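PDB 1DYP: kappa-carrageenase, which hydrolyses internal beta-1,4 linkages between D-galactose 4-sulfate and 3,6-anhydro-D-galactose in kappa-carrageenan, through its family 16 glycoside hydrolase catalytic domain. Local coordinates for residues Y99-I104 with V262-T267; I138-L143 with Y195-T200. The protein carries 1 engineered substitution. All blocks are in the same frame, centred on the assembly; numbering follows the deposited sequence.

Interaction 1. Residues Y99-I104 with V262-T267; sequences YYEARI and VDYVRT. With CD (cadmium ion), chain C.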
ATOM      1  N   TYR A  99     -13.716  -0.479  -8.344  1.00  8.82           N
ATOM      2  CA  TYR A  99     -13.710  -1.301  -7.147  1.00  8.85           C
ATOM      3  C   TYR A  99     -12.458  -2.161  -7.198  1.00  8.61           C
ATOM      4  O   TYR A  99     -12.175  -2.801  -8.214  1.00  8.36           O
ATOM      5  CB  TYR A  99     -14.942  -2.195  -7.082  1.00  9.48           C
ATOM      6  CG  TYR A  99     -14.978  -2.999  -5.810  1.00 10.20           C
ATOM      7  CD1 TYR A  99     -15.261  -2.389  -4.588  1.00 10.74           C
ATOM      8  CD2 TYR A  99     -14.666  -4.356  -5.811  1.00 10.72           C
ATOM      9  CE1 TYR A  99     -15.233  -3.110  -3.401  1.00 11.63           C
ATOM     10  CE2 TYR A  99     -14.632  -5.085  -4.630  1.00 11.42           C
ATOM     11  CZ  TYR A  99     -14.916  -4.454  -3.430  1.00 11.69           C
ATOM     12  OH  TYR A  99     -14.879  -5.166  -2.258  1.00 13.24           O
ATOM     13  N   TYR A 100     -11.710  -2.161  -6.099  1.00  8.16           N
ATOM     14  CA  TYR A 100     -10.468  -2.916  -6.004  1.00  8.03           C
ATOM     15  C   TYR A 100     -10.559  -3.926  -4.877  1.00  8.06           C
ATOM     16  O   TYR A 100     -11.111  -3.635  -3.821  1.00  7.71           O
ATOM     17  CB  TYR A 100      -9.295  -1.984  -5.706  1.00  7.81           C
ATOM     18  CG  TYR A 100      -9.119  -0.839  -6.669  1.00  7.70           C
ATOM     19  CD1 TYR A 100      -9.964   0.272  -6.632  1.00  7.55           C
ATOM     20  CD2 TYR A 100      -8.074  -0.841  -7.590  1.00  7.83           C
ATOM     21  CE1 TYR A 100      -9.763   1.356  -7.485  1.00  7.41           C
ATOM     22  CE2 TYR A 100      -7.865   0.231  -8.443  1.00  7.63           C
ATOM     23  CZ  TYR A 100      -8.708   1.325  -8.384  1.00  7.65           C
ATOM     24  OH  TYR A 100      -8.477   2.399  -9.206  1.00  7.69           O
ATOM     25  N   GLU A 101      -9.986  -5.103  -5.090  1.00  7.97           N
ATOM     26  CA  GLU A 101     -10.024  -6.131  -4.067  1.00  8.35           C
ATOM     27  C   GLU A 101      -8.829  -7.061  -4.153  1.00  7.92           C
ATOM     28  O   GLU A 101      -8.404  -7.449  -5.235  1.00  7.74           O
ATOM     29  CB  GLU A 101     -11.315  -6.941  -4.201  1.00  9.22           C
ATOM     30  CG  GLU A 101     -11.446  -8.097  -3.234  1.00 10.82           C
ATOM     31  CD  GLU A 101     -12.769  -8.818  -3.394  1.00 11.47           C
ATOM     32  OE1 GLU A 101     -13.821  -8.186  -3.151  1.00 12.53           O
ATOM     33  OE2 GLU A 101     -12.757 -10.013  -3.764  1.00 12.54           O
ATOM     34  N   ALA A 102      -8.274  -7.403  -2.997  1.00  7.71           N
ATOM     35  CA  ALA A 102      -7.153  -8.327  -2.943  1.00  7.47           C
ATOM     36  C   ALA A 102      -7.426  -9.303  -1.809  1.00  7.64           C
ATOM     37  O   ALA A 102      -7.944  -8.917  -0.760  1.00  7.50           O
ATOM     38  CB  ALA A 102      -5.846  -7.579  -2.700  1.00  7.70           C
ATOM     39  N   ARG A 103      -7.111 -10.570  -2.044  1.00  7.49           N
ATOM     40  CA  ARG A 103      -7.295 -11.618  -1.046  1.00  7.84           C
ATOM     41  C   ARG A 103      -5.897 -11.805  -0.488  1.00  7.67           C
ATOM     42  O   ARG A 103      -5.014 -12.336  -1.160  1.00  7.60           O
ATOM     43  CB  ARG A 103      -7.807 -12.893  -1.715  1.00  8.25           C
ATOM     44  CG  ARG A 103      -8.140 -13.992  -0.733  1.00  9.22           C
ATOM     45  CD  ARG A 103      -9.320 -14.816  -1.211  1.00 10.58           C
ATOM     46  NE  ARG A 103      -9.735 -15.771  -0.192  1.00 11.01           N
ATOM     47  CZ  ARG A 103      -9.137 -16.937   0.030  1.00 11.47           C
ATOM     48  NH1 ARG A 103      -8.094 -17.310  -0.702  1.00 11.62           N
ATOM     49  NH2 ARG A 103      -9.576 -17.728   0.997  1.00 12.39           N
ATOM     50  N   ILE A 104      -5.708 -11.357   0.749  1.00  7.42           N
ATOM     51  CA  ILE A 104      -4.398 -11.371   1.383  1.00  7.48           C
ATOM     52  C   ILE A 104      -4.289 -12.094   2.715  1.00  7.64           C
ATOM     53  O   ILE A 104      -5.225 -12.119   3.507  1.00  7.50           O
ATOM     54  CB  ILE A 104      -3.934  -9.908   1.614  1.00  7.44           C
ATOM     55  CG1 ILE A 104      -3.840  -9.178   0.274  1.00  7.38           C
ATOM     56  CG2 ILE A 104      -2.611  -9.875   2.368  1.00  7.68           C
ATOM     57  CD1 ILE A 104      -3.700  -7.675   0.407  1.00  7.38           C
ATOM     58  N   VAL A 262      -0.663 -13.057  -1.537  1.00  8.48           N
ATOM     59  CA  VAL A 262      -1.819 -12.504  -2.218  1.00  8.18           C
ATOM     60  C   VAL A 262      -2.355 -13.558  -3.177  1.00  8.22           C
ATOM     61  O   VAL A 262      -1.689 -13.939  -4.139  1.00  8.05           O
ATOM     62  CB  VAL A 262      -1.446 -11.241  -3.021  1.00  8.22           C
ATOM     63  CG1 VAL A 262      -2.702 -10.576  -3.558  1.00  8.09           C
ATOM     64  CG2 VAL A 262      -0.664 -10.281  -2.139  1.00  8.20           C
ATOM     65  N   ASP A 263      -3.559 -14.038  -2.895  1.00  8.08           N
ATOM     66  CA  ASP A 263      -4.184 -15.054  -3.726  1.00  7.97           C
ATOM     67  C   ASP A 263      -4.586 -14.430  -5.058  1.00  7.85           C
ATOM     68  O   ASP A 263      -4.464 -15.051  -6.114  1.00  7.13           O
ATOM     69  CB  ASP A 263      -5.404 -15.620  -2.990  1.00  8.46           C
ATOM     70  CG  ASP A 263      -6.052 -16.782  -3.721  1.00  9.21           C
ATOM     71  OD1 ASP A 263      -5.455 -17.306  -4.682  1.00  9.22           O
ATOM     72  OD2 ASP A 263      -7.164 -17.181  -3.313  1.00 10.02           O
ATOM     73  N   TYR A 264      -5.054 -13.188  -5.007  1.00  7.77           N
ATOM     74  CA  TYR A 264      -5.461 -12.494  -6.218  1.00  7.86           C
ATOM     75  C   TYR A 264      -5.724 -11.027  -5.943  1.00  7.67           C
ATOM     76  O   TYR A 264      -5.875 -10.610  -4.793  1.00  7.43           O
ATOM     77  CB  TYR A 264      -6.739 -13.132  -6.796  1.00  8.47           C
ATOM     78  CG  TYR A 264      -7.988 -12.958  -5.946  1.00  8.76           C
ATOM     79  CD1 TYR A 264      -8.571 -11.699  -5.769  1.00  9.23           C
ATOM     80  CD2 TYR A 264      -8.590 -14.050  -5.320  1.00  9.34           C
ATOM     81  CE1 TYR A 264      -9.715 -11.532  -4.993  1.00  9.65           C
ATOM     82  CE2 TYR A 264      -9.742 -13.893  -4.539  1.00  9.73           C
ATOM     83  CZ  TYR A 264     -10.294 -12.633  -4.382  1.00  9.84           C
ATOM     84  OH  TYR A 264     -11.422 -12.465  -3.613  1.00 10.89           O
ATOM     85  N   VAL A 265      -5.750 -10.249  -7.018  1.00  7.42           N
ATOM     86  CA  VAL A 265      -6.068  -8.832  -6.953  1.00  7.44           C
ATOM     87  C   VAL A 265      -7.002  -8.631  -8.143  1.00  7.54           C
ATOM     88  O   VAL A 265      -6.720  -9.086  -9.252  1.00  7.46           O
ATOM     89  CB  VAL A 265      -4.809  -7.927  -7.067  1.00  7.24           C
ATOM     90  CG1 VAL A 265      -4.017  -8.254  -8.324  1.00  7.47           C
ATOM     91  CG2 VAL A 265      -5.232  -6.460  -7.062  1.00  7.56           C
ATOM     92  N   ARG A 266      -8.140  -7.994  -7.894  1.00  7.62           N
ATOM     93  CA  ARG A 266      -9.122  -7.763  -8.943  1.00  7.78           C
ATOM     94  C   ARG A 266      -9.563  -6.314  -8.937  1.00  7.92           C
ATOM     95  O   ARG A 266      -9.862  -5.754  -7.886  1.00  7.69           O
ATOM     96  CB  ARG A 266     -10.331  -8.678  -8.728  1.00  7.81           C
ATOM     97  CG  ARG A 266      -9.987 -10.150  -8.861  1.00  7.61           C
ATOM     98  CD  ARG A 266     -11.057 -11.049  -8.279  1.00  7.75           C
ATOM     99  NE  ARG A 266     -10.653 -12.449  -8.357  1.00  7.68           N
ATOM    100  CZ  ARG A 266     -11.291 -13.452  -7.763  1.00  7.88           C
ATOM    101  NH1 ARG A 266     -12.376 -13.219  -7.035  1.00  8.04           N
ATOM    102  NH2 ARG A 266     -10.840 -14.694  -7.900  1.00  8.24           N
ATOM    103  N   THR A 267      -9.593  -5.708 -10.120  1.00  8.08           N
ATOM    104  CA  THR A 267     -10.006  -4.319 -10.259  1.00  8.70           C
ATOM    105  C   THR A 267     -11.102  -4.230 -11.310  1.00  9.23           C
ATOM    106  O   THR A 267     -10.972  -4.790 -12.396  1.00  9.10           O
ATOM    107  CB  THR A 267      -8.826  -3.435 -10.685  1.00  8.63           C
ATOM    108  OG1 THR A 267      -7.790  -3.522  -9.699  1.00  8.31           O
ATOM    109  CG2 THR A 267      -9.265  -1.986 -10.823  1.00  8.94           C
TER
HETATM  110 CD    CD C1299      -4.615 -17.214  -6.999  0.50 13.68          CD
HETATM  111  O   HOH W   1     -14.071 -11.013  -6.028  1.00 20.25           O
HETATM  112  O   HOH W   2      -4.792 -18.745  -8.736  1.00  8.08           O
HETATM  113  O   HOH W   3      -6.902 -16.806  -7.477  1.00  8.82           O
HETATM  114  O   HOH W   4      -5.273 -19.523  -6.064  1.00 15.66           O
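Residues 99-104 and 262-267 pair as antiparallel strands in the outer sheet of the family 16 beta-sandwich, beside a cadmium site. Glu101 and Arg266 form a hydrogen-bonded pair, Arg266 N giving 2.7 Å to Glu101 O. Where the chain turns at Asp263 the pairing shifts: Asp263 N bonds to Arg103 O (2.8 Å), while Arg103 N bonds to Tyr264 O.

On the face carrying Glu101, Arg103, Tyr264 and Arg266, the Tyr264 ring is the centrepiece. Its chi1 of 67° sets CG between the backbone N and carbonyl carbon and swings the ring across to the partner strand. There Arg103 CB makes a CH-pi contact over one face, 3.7 Å from the centroid. On the opposite face Arg266 CZ sits over the ring centre, 3.4 Å above the plane. Glu101 OE2 lies at the ring edge and takes the hydroxyl's hydrogen bond (2.8 Å) on its anti side, with the donor tilted slightly out of the carboxylate plane, and a water links the same oxygen to Arg266 NH1. A leucine in place of Tyr264 would probably leave Glu101 OE2 without this donor and the Arg266 guanidinium without its flat support.

Arg103 runs alongside Asp263, and its NH1 forms a salt bridge to OD2 whose hydrogen bond is weak and bent (2.8 Å, 129° at the hydrogen). Asp263 binds the cadmium through O at 2.3 Å and OD1 at 2.5 Å; Glu22, Gly53 and three waters complete the sphere, while OD2 also ligates a second cadmium.

Arg266 has a further salt bridge to Glu22. The other face, with Tyr100, Ala102, Ile104, Val262, Val265 and Thr267, packs inward on strands 113-120 and 225-233, and strand 193-199 hydrogen-bonds along the far edge of 99-104.

Interaction 2. Residues I138-L143 with Y195-T200; sequences IDVVEL and YGVNVT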
ATOM      1  N   ILE A 138      -4.237   6.071  -2.050  1.00  6.52           N
ATOM      2  CA  ILE A 138      -5.343   5.407  -1.374  1.00  6.38           C
ATOM      3  C   ILE A 138      -4.807   4.085  -0.850  1.00  6.33           C
ATOM      4  O   ILE A 138      -4.321   3.253  -1.613  1.00  6.47           O
ATOM      5  CB  ILE A 138      -6.530   5.121  -2.318  1.00  6.43           C
ATOM      6  CG1 ILE A 138      -7.129   6.436  -2.823  1.00  6.65           C
ATOM      7  CG2 ILE A 138      -7.597   4.320  -1.563  1.00  6.51           C
ATOM      8  CD1 ILE A 138      -8.323   6.267  -3.758  1.00  6.89           C
ATOM      9  N   ASP A 139      -4.878   3.903   0.462  1.00  6.41           N
ATOM     10  CA  ASP A 139      -4.393   2.675   1.071  1.00  6.76           C
ATOM     11  C   ASP A 139      -5.591   1.783   1.353  1.00  6.57           C
ATOM     12  O   ASP A 139      -6.370   2.051   2.267  1.00  6.89           O
ATOM     13  CB  ASP A 139      -3.643   3.021   2.351  1.00  7.11           C
ATOM     14  CG  ASP A 139      -2.561   4.044   2.107  1.00  7.69           C
ATOM     15  OD1 ASP A 139      -1.594   3.714   1.388  1.00  7.47           O
ATOM     16  OD2 ASP A 139      -2.690   5.180   2.607  1.00  8.93           O
ATOM     17  N   VAL A 140      -5.751   0.731   0.554  1.00  6.39           N
ATOM     18  CA  VAL A 140      -6.883  -0.173   0.737  1.00  6.28           C
ATOM     19  C   VAL A 140      -6.773  -0.786   2.122  1.00  6.21           C
ATOM     20  O   VAL A 140      -7.753  -0.873   2.860  1.00  6.00           O
ATOM     21  CB  VAL A 140      -6.898  -1.269  -0.335  1.00  6.47           C
ATOM     22  CG1 VAL A 140      -8.139  -2.138  -0.165  1.00  6.79           C
ATOM     23  CG2 VAL A 140      -6.879  -0.631  -1.716  1.00  6.81           C
ATOM     24  N   VAL A 141      -5.567  -1.214   2.468  1.00  6.26           N
ATOM     25  CA  VAL A 141      -5.311  -1.752   3.791  1.00  6.16           C
ATOM     26  C   VAL A 141      -3.821  -1.783   4.079  1.00  6.40           C
ATOM     27  O   VAL A 141      -2.999  -1.986   3.186  1.00  6.08           O
ATOM     28  CB  VAL A 141      -5.873  -3.192   3.982  1.00  6.18           C
ATOM     29  CG1 VAL A 141      -5.134  -4.183   3.089  1.00  6.29           C
ATOM     30  CG2 VAL A 141      -5.736  -3.601   5.444  1.00  6.24           C
ATOM     31  N   GLU A 142      -3.490  -1.526   5.336  1.00  6.51           N
ATOM     32  CA  GLU A 142      -2.128  -1.599   5.823  1.00  7.19           C
ATOM     33  C   GLU A 142      -2.306  -2.425   7.079  1.00  6.95           C
ATOM     34  O   GLU A 142      -2.943  -1.996   8.040  1.00  7.23           O
ATOM     35  CB  GLU A 142      -1.570  -0.215   6.133  1.00  7.91           C
ATOM     36  CG  GLU A 142      -1.002   0.457   4.900  1.00  8.86           C
ATOM     37  CD  GLU A 142      -0.604   1.884   5.154  1.00  9.33           C
ATOM     38  OE1 GLU A 142      -1.510   2.728   5.309  1.00 10.16           O
ATOM     39  OE2 GLU A 142       0.611   2.161   5.210  1.00 10.08           O
ATOM     40  N   LEU A 143      -1.776  -3.640   7.043  1.00  6.86           N
ATOM     41  CA  LEU A 143      -1.901  -4.553   8.162  1.00  6.76           C
ATOM     42  C   LEU A 143      -0.740  -4.503   9.132  1.00  6.87           C
ATOM     43  O   LEU A 143       0.359  -4.053   8.806  1.00  6.70           O
ATOM     44  CB  LEU A 143      -2.030  -5.989   7.645  1.00  6.90           C
ATOM     45  CG  LEU A 143      -3.269  -6.336   6.822  1.00  6.62           C
ATOM     46  CD1 LEU A 143      -3.111  -7.728   6.218  1.00  6.88           C
ATOM     47  CD2 LEU A 143      -4.501  -6.271   7.712  1.00  6.93           C
ATOM     48  N   TYR A 195      -9.695  -7.625   1.147  1.00  7.14           N
ATOM     49  CA  TYR A 195      -9.562  -6.212   1.449  1.00  6.77           C
ATOM     50  C   TYR A 195      -9.911  -5.450   0.181  1.00  6.59           C
ATOM     51  O   TYR A 195      -9.276  -5.628  -0.858  1.00  6.75           O
ATOM     52  CB  TYR A 195      -8.121  -5.931   1.874  1.00  6.68           C
ATOM     53  CG  TYR A 195      -7.730  -6.693   3.119  1.00  6.19           C
ATOM     54  CD1 TYR A 195      -8.047  -6.205   4.387  1.00  6.38           C
ATOM     55  CD2 TYR A 195      -7.092  -7.930   3.028  1.00  6.09           C
ATOM     56  CE1 TYR A 195      -7.740  -6.929   5.534  1.00  5.91           C
ATOM     57  CE2 TYR A 195      -6.778  -8.667   4.173  1.00  6.00           C
ATOM     58  CZ  TYR A 195      -7.108  -8.158   5.420  1.00  6.11           C
ATOM     59  OH  TYR A 195      -6.812  -8.878   6.555  1.00  6.08           O
ATOM     60  N   GLY A 196     -10.927  -4.604   0.259  1.00  6.38           N
ATOM     61  CA  GLY A 196     -11.313  -3.874  -0.927  1.00  6.45           C
ATOM     62  C   GLY A 196     -11.650  -2.426  -0.689  1.00  6.40           C
ATOM     63  O   GLY A 196     -11.791  -1.972   0.447  1.00  6.04           O
ATOM     64  N   VAL A 197     -11.765  -1.690  -1.783  1.00  6.70           N
ATOM     65  CA  VAL A 197     -12.118  -0.291  -1.704  1.00  6.90           C
ATOM     66  C   VAL A 197     -12.862   0.094  -2.969  1.00  7.23           C
ATOM     67  O   VAL A 197     -12.527  -0.356  -4.065  1.00  7.24           O
ATOM     68  CB  VAL A 197     -10.869   0.612  -1.539  1.00  7.05           C
ATOM     69  CG1 VAL A 197     -10.045   0.626  -2.815  1.00  7.29           C
ATOM     70  CG2 VAL A 197     -11.301   2.019  -1.155  1.00  7.10           C
ATOM     71  N   ASN A 198     -13.910   0.887  -2.804  1.00  7.51           N
ATOM     72  CA  ASN A 198     -14.664   1.356  -3.945  1.00  7.58           C
ATOM     73  C   ASN A 198     -14.343   2.832  -4.041  1.00  7.80           C
ATOM     74  O   ASN A 198     -14.566   3.590  -3.095  1.00  7.55           O
ATOM     75  CB  ASN A 198     -16.163   1.156  -3.748  1.00  7.84           C
ATOM     76  CG  ASN A 198     -16.947   1.495  -4.993  1.00  8.18           C
ATOM     77  OD1 ASN A 198     -16.492   1.233  -6.104  1.00  8.41           O
ATOM     78  ND2 ASN A 198     -18.133   2.067  -4.820  1.00  8.68           N
ATOM     79  N   VAL A 199     -13.801   3.232  -5.182  1.00  7.90           N
ATOM     80  CA  VAL A 199     -13.426   4.617  -5.398  1.00  8.15           C
ATOM     81  C   VAL A 199     -14.289   5.258  -6.475  1.00  8.49           C
ATOM     82  O   VAL A 199     -14.387   4.744  -7.587  1.00  8.47           O
ATOM     83  CB  VAL A 199     -11.943   4.719  -5.836  1.00  8.00           C
ATOM     84  CG1 VAL A 199     -11.517   6.172  -5.922  1.00  8.14           C
ATOM     85  CG2 VAL A 199     -11.055   3.954  -4.858  1.00  8.05           C
ATOM     86  N   THR A 200     -14.929   6.371  -6.129  1.00  8.96           N
ATOM     87  CA  THR A 200     -15.746   7.119  -7.079  1.00  9.44           C
ATOM     88  C   THR A 200     -15.229   8.549  -6.989  1.00  9.74           C
ATOM     89  O   THR A 200     -14.407   8.857  -6.129  1.00  9.46           O
ATOM     90  CB  THR A 200     -17.247   7.109  -6.714  1.00  9.57           C
ATOM     91  OG1 THR A 200     -17.482   7.990  -5.610  1.00  9.92           O
ATOM     92  CG2 THR A 200     -17.696   5.703  -6.349  1.00  9.61           C
TER
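Tyr195 packs obliquely against Val141 and Leu143, two side chains from the bulged stretch that carries catalytic residues. From its base, Tyr195 CB meets Val141 CG1 at 3.7 Å. CG touches the same methyl (3.6 Å), and CD1 meets the other branch, Val141 CG2, also at 3.6 Å. A chi1 of 66° at Val141 puts CG1 between the backbone N and carbonyl carbon, near the base of the ring, and leaves CG2 for CD1. Farther out, CE1 and CZ meet Leu143 CD2 obliquely, and OH lies in van der Waals contact with that methyl, 3.7 Å away.

Val140 presses its CG1 onto the backbone of Gly196, 3.6 Å from Gly196 C, and its CG2 onto Val197 CG1, again at 3.6 Å. Ile138 CD1 and Val199 CG2 meet tip to tip (3.7 Å).

A classic beta bulge pairs Val140 and Val141 together opposite Phe117 of strand 113-120. Breaking the strand's alternation here lets these neighbouring valines both point at 195-200, while the side chain of Asp139 points away from it. Asp139 and the proton donor Glu142 belong to the active site together with the nucleophile Glu137.

The apolar layer thus joins the catalytic strand, which runs between strands 113-120 and 151-162, to strand 193-199, with Ile204 of strand 203-208 touching both Ile138 and Val197, and Trp206 touching Val197.

How the interactions relate
After the earlier strands, the chain reaches 99-104, then passes through the catalytic stretch 138-143, returns along 195-200 and ends near 262-267. Interaction 2 closes a loop of about fifty residues, and this lies wholly within the longer loop of interaction 1, so the two nest without crossing. Strand 98-105, of interaction 1, lies between the two: it has strand 258-270 on one edge and 193-199, of interaction 2, on the other, with probable hydrogen bonds from Tyr100 N to Val197 O and from Tyr195 N to Ala102 O. Interaction 1 thus adds a neighbouring strand to one sheet by backbone pairing, whereas interaction 2 joins that sheet to the catalytic strand by side chains.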